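Mandalate racemase/muconate lactonizing enzyme (Unidentified, PDB 4E4U) probably belongs to the enolase superfamily, whose members abstract a proton next to a carboxylate, though its own substrate and reaction are not established. Local coordinates at residues Gln333-Ile336 and Met337-Gly341; Gly118-Ile121 and His122-Leu125. One frame throughout, in Å; residues are numbered along the deposited sequence.

Both contacts are local, made by neighbouring residues, and they sit at the two ends of adjoining strands of the same barrel: interaction 2 leads into strand 125-130, while interaction 1 follows strand 333-335, its parallel neighbour. Their centres lie about 19 Å apart. Interaction 1 is largely buried, its centre about 12 Å from the centre of the chain; an indole on the backbone and a single turn hydrogen bond do most of its work. At about 20 Å from that centre, interaction 2 belongs to the surface, where charged side chains, a guanidinium-to-carbonyl bond and an imidazole face share the task, and two neighbouring subunits come close. No other chain touches interaction 1.

Interaction 1 (Gln333-Ile336 and Met337-Gly341); sequences QESI and MTWGG
With CG of W339 set anti to its own carbonyl carbon (chi1 -60°), the indole folds back over the end of the strand the chain has just left. One face then covers the peptide between S335 and I336, with I336 N 3.7 Å above the W339 ring plane and towards its rim. W339 CZ2 comes within 3.4 Å of S335 CA, and the ring edge also faces E334 O, 3.6 Å from W339 CZ2. I336 crosses the indole at about a right angle, its CB 4.1 Å from W339 CZ3.

The backbone is folded so that W339 N donates to I336 O (3.1 Å, 162°), tilted 33° from the carbonyl plane. A water gives a second bond to I336 O, at 2.7 Å, and a longer one to G340 O. Beyond these residues, H343 meets the indole edge-to-face and T129 OG1 hydrogen-bonds to M337 N.

M337, whose side chain lies about 5 Å from a bound dithiol, probably from the crystallisation liquor, takes the positive phi that marks the second residue of a type II' turn. The whole is such a beta turn, I336 to W339, following strand 333-335 of the enolase-type barrel.

Interaction 2 (Gly118-Ile121 and His122-Leu125); sequences GGRI and HERL
I121 and H122 lie side by side and point the same way, so that the methyl CG2 of I121 rests squarely over the imidazole. I121 CG2 stands 3.7 Å from the centroid of the H122 ring and only 12° off the normal, a well-centred CH-pi contact. The isoleucine places this methyl by its first torsion, which sets CG2 anti to the backbone N and CG1 beside it. The imidazole is also held at its far end, where NE2 hydrogen-bonds to T327 O; F330 meets the ring with its plane inclined, and P394 of a third subunit packs on H122 as well. This is the compact part of the contact.

The connection runs from helix 88-109 of the N-terminal domain to strand 125-130, the strand that pairs with 162-165 and 333-335 in the barrel, as in the two-domain architecture of the enolase superfamily. Backbone bonds from I121 and H122 to T325 tie it to the end of helix 314-325.

Towards solvent the arrangement is slacker and polar. R120 bends at chi3 (-75°), bringing NH1 back over the chain to H122 O at 2.8 Å. The bond is in the carbonyl plane, on a lone pair, yet bent to 138° at the hydrogen. E123, an exposed residue, sets OE1 of its carboxylate over one guanidinium face, the two planes nearly parallel; E123 OE1 is 3.7 Å from R120 NH1, a long salt bridge of charge alone. The nearer approach is van der Waals, E123 OE2 to the methylene R120 CD at 3.5 Å. Another subunit borders this side too: H69 of a second subunit packs on R120.

Interaction 1 (Gln333-Ile336 and Met337-Gly341)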
loop_
_atom_site.group_PDB
_atom_site.type_symbol
_atom_site.label_atom_id
_atom_site.label_comp_id
_atom_site.label_asym_id
_atom_site.label_seq_id
_atom_site.Cartn_x
_atom_site.Cartn_y
_atom_site.Cartn_z
ATOM N N GLN A 333 7.353 30.638 16.960
ATOM C CA GLN A 333 7.497 30.253 18.361
ATOM C C GLN A 333 6.337 30.784 19.176
ATOM O O GLN A 333 6.048 31.977 19.152
ATOM C CB GLN A 333 8.816 30.783 18.933
ATOM C CG GLN A 333 8.946 30.652 20.451
ATOM C CD GLN A 333 9.037 29.213 20.928
ATOM O OE1 GLN A 333 9.885 28.447 20.467
ATOM N NE2 GLN A 333 8.168 28.840 21.862
ATOM N N GLU A 334 5.676 29.896 19.905
ATOM C CA GLU A 334 4.599 30.317 20.777
ATOM C C GLU A 334 5.142 31.214 21.872
ATOM O O GLU A 334 6.135 30.885 22.537
ATOM C CB GLU A 334 3.889 29.116 21.404
ATOM C CG GLU A 334 2.665 29.514 22.232
ATOM C CD GLU A 334 1.700 28.365 22.463
ATOM O OE1 GLU A 334 2.130 27.197 22.365
ATOM O OE2 GLU A 334 0.506 28.637 22.728
ATOM N N SER A 335 4.490 32.355 22.051
ATOM C CA SER A 335 4.821 33.271 23.128
ATOM C C SER A 335 3.617 33.475 24.015
ATOM O O SER A 335 2.479 33.422 23.552
ATOM C CB SER A 335 5.293 34.604 22.563
ATOM O OG SER A 335 6.456 34.400 21.797
ATOM N N ILE A 336 3.867 33.690 25.300
ATOM C CA ILE A 336 2.785 33.987 26.222
ATOM C C ILE A 336 2.711 35.502 26.312
ATOM O O ILE A 336 3.489 36.140 27.022
ATOM C CB ILE A 336 2.979 33.297 27.578
ATOM C CG1 ILE A 336 2.986 31.777 27.365
ATOM C CG2 ILE A 336 1.871 33.695 28.534
ATOM C CD1 ILE A 336 3.265 30.950 28.603
ATOM N N MET A 337 1.790 36.067 25.534
ATOM C CA MET A 337 1.736 37.509 25.304
ATOM C C MET A 337 3.120 37.995 24.877
ATOM O O MET A 337 3.691 37.419 23.951
ATOM C CB MET A 337 1.145 38.242 26.508
ATOM C CG MET A 337 -0.297 37.802 26.734
ATOM S SD MET A 337 -1.209 38.691 27.979
ATOM C CE MET A 337 -0.324 38.160 29.410
ATOM N N THR A 338 3.673 39.011 25.536
ATOM C CA THR A 338 5.000 39.496 25.150
ATOM C C THR A 338 6.072 39.224 26.209
ATOM O O THR A 338 7.063 39.950 26.300
ATOM C CB THR A 338 4.984 40.994 24.785
ATOM O OG1 THR A 338 4.577 41.763 25.920
ATOM C CG2 THR A 338 4.013 41.245 23.642
ATOM N N TRP A 339 5.858 38.170 26.994
ATOM C CA TRP A 339 6.811 37.692 28.002
ATOM C C TRP A 339 7.022 38.653 29.163
ATOM O O TRP A 339 8.072 38.626 29.815
ATOM C CB TRP A 339 8.165 37.321 27.381
ATOM C CG TRP A 339 8.099 36.236 26.345
ATOM C CD1 TRP A 339 8.396 36.355 25.018
ATOM C CD2 TRP A 339 7.728 34.868 26.549
ATOM N NE1 TRP A 339 8.237 35.147 24.385
ATOM C CE2 TRP A 339 7.828 34.211 25.308
ATOM C CE3 TRP A 339 7.321 34.129 27.667
ATOM C CZ2 TRP A 339 7.529 32.857 25.143
ATOM C CZ3 TRP A 339 7.023 32.784 27.504
ATOM C CH2 TRP A 339 7.126 32.162 26.251
ATOM N N GLY A 340 6.034 39.507 29.421
ATOM C CA GLY A 340 6.078 40.388 30.576
ATOM C C GLY A 340 5.477 39.696 31.786
ATOM O O GLY A 340 5.483 38.465 31.880
ATOM N N GLY A 341 4.958 40.486 32.718
ATOM C CA GLY A 341 4.290 39.938 33.883
ATOM C C GLY A 341 5.167 38.996 34.685
ATOM O O GLY A 341 6.363 39.238 34.853
HETATM O O HOH W 1 4.035 36.523 29.680
#

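Interaction 2 (Gly118-Ile121 and His122-Leu125)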
loop_
_atom_site.group_PDB
_atom_site.type_symbol
_atom_site.label_atom_id
_atom_site.label_comp_id
_atom_site.label_asym_id
_atom_site.label_seq_id
_atom_site.Cartn_x
_atom_site.Cartn_y
_atom_site.Cartn_z
ATOM N N GLY A 118 24.194 23.587 16.209
ATOM C CA GLY A 118 24.062 23.853 14.790
ATOM C C GLY A 118 24.394 25.279 14.413
ATOM O O GLY A 118 24.635 25.573 13.243
ATOM N N GLY A 119 24.388 26.174 15.393
ATOM C CA GLY A 119 24.750 27.554 15.143
ATOM C C GLY A 119 23.563 28.419 14.772
ATOM O O GLY A 119 22.559 27.944 14.223
ATOM N N ARG A 120 23.689 29.711 15.050
ATOM C CA ARG A 120 22.630 30.651 14.720
ATOM C C ARG A 120 22.248 30.600 13.241
ATOM O O ARG A 120 23.112 30.568 12.360
ATOM C CB ARG A 120 23.052 32.074 15.088
ATOM C CG ARG A 120 21.965 33.114 14.827
ATOM C CD ARG A 120 22.492 34.527 14.962
ATOM N NE ARG A 120 22.710 34.927 16.348
ATOM C CZ ARG A 120 21.750 35.373 17.154
ATOM N NH1 ARG A 120 20.496 35.446 16.723
ATOM N NH2 ARG A 120 22.037 35.738 18.396
ATOM N N ILE A 121 20.943 30.573 12.992
ATOM C CA ILE A 121 20.383 30.786 11.664
ATOM C C ILE A 121 19.570 32.076 11.676
ATOM O O ILE A 121 19.649 32.885 10.750
ATOM C CB ILE A 121 19.481 29.610 11.243
ATOM C CG1 ILE A 121 20.327 28.354 11.071
ATOM C CG2 ILE A 121 18.707 29.936 9.967
ATOM C CD1 ILE A 121 19.524 27.105 10.873
ATOM N N HIS A 122 18.809 32.275 12.746
ATOM C CA HIS A 122 17.870 33.385 12.822
ATOM C C HIS A 122 18.365 34.490 13.730
ATOM O O HIS A 122 18.814 34.233 14.848
ATOM C CB HIS A 122 16.527 32.873 13.325
ATOM C CG HIS A 122 16.010 31.716 12.532
ATOM N ND1 HIS A 122 15.499 31.864 11.260
ATOM C CD2 HIS A 122 15.982 30.394 12.801
ATOM C CE1 HIS A 122 15.152 30.678 10.790
ATOM N NE2 HIS A 122 15.436 29.768 11.708
ATOM N N GLU A 123 18.285 35.721 13.245
ATOM C CA GLU A 123 18.602 36.872 14.073
ATOM C C GLU A 123 17.460 37.176 15.038
ATOM O O GLU A 123 17.683 37.678 16.144
ATOM C CB GLU A 123 18.920 38.087 13.205
ATOM C CG GLU A 123 20.152 37.903 12.322
ATOM C CD GLU A 123 21.435 37.678 13.116
ATOM O OE1 GLU A 123 21.493 38.060 14.303
ATOM O OE2 GLU A 123 22.394 37.120 12.541
ATOM N N ARG A 124 16.236 36.875 14.618
ATOM C CA ARG A 124 15.073 37.005 15.488
ATOM C C ARG A 124 14.044 35.951 15.108
ATOM O O ARG A 124 14.080 35.410 14.001
ATOM C CB ARG A 124 14.463 38.395 15.390
ATOM C CG ARG A 124 13.928 38.716 14.024
ATOM C CD ARG A 124 13.610 40.192 13.889
ATOM N NE ARG A 124 13.329 40.527 12.500
ATOM C CZ ARG A 124 12.686 41.621 12.109
ATOM N NH1 ARG A 124 12.246 42.491 13.010
ATOM N NH2 ARG A 124 12.478 41.840 10.818
ATOM N N LEU A 125 13.117 35.680 16.019
ATOM C CA LEU A 125 12.199 34.561 15.864
ATOM C C LEU A 125 10.760 35.036 15.774
ATOM O O LEU A 125 10.237 35.646 16.709
ATOM C CB LEU A 125 12.330 33.610 17.050
ATOM C CG LEU A 125 13.715 33.021 17.295
ATOM C CD1 LEU A 125 13.726 32.243 18.601
ATOM C CD2 LEU A 125 14.116 32.124 16.131
#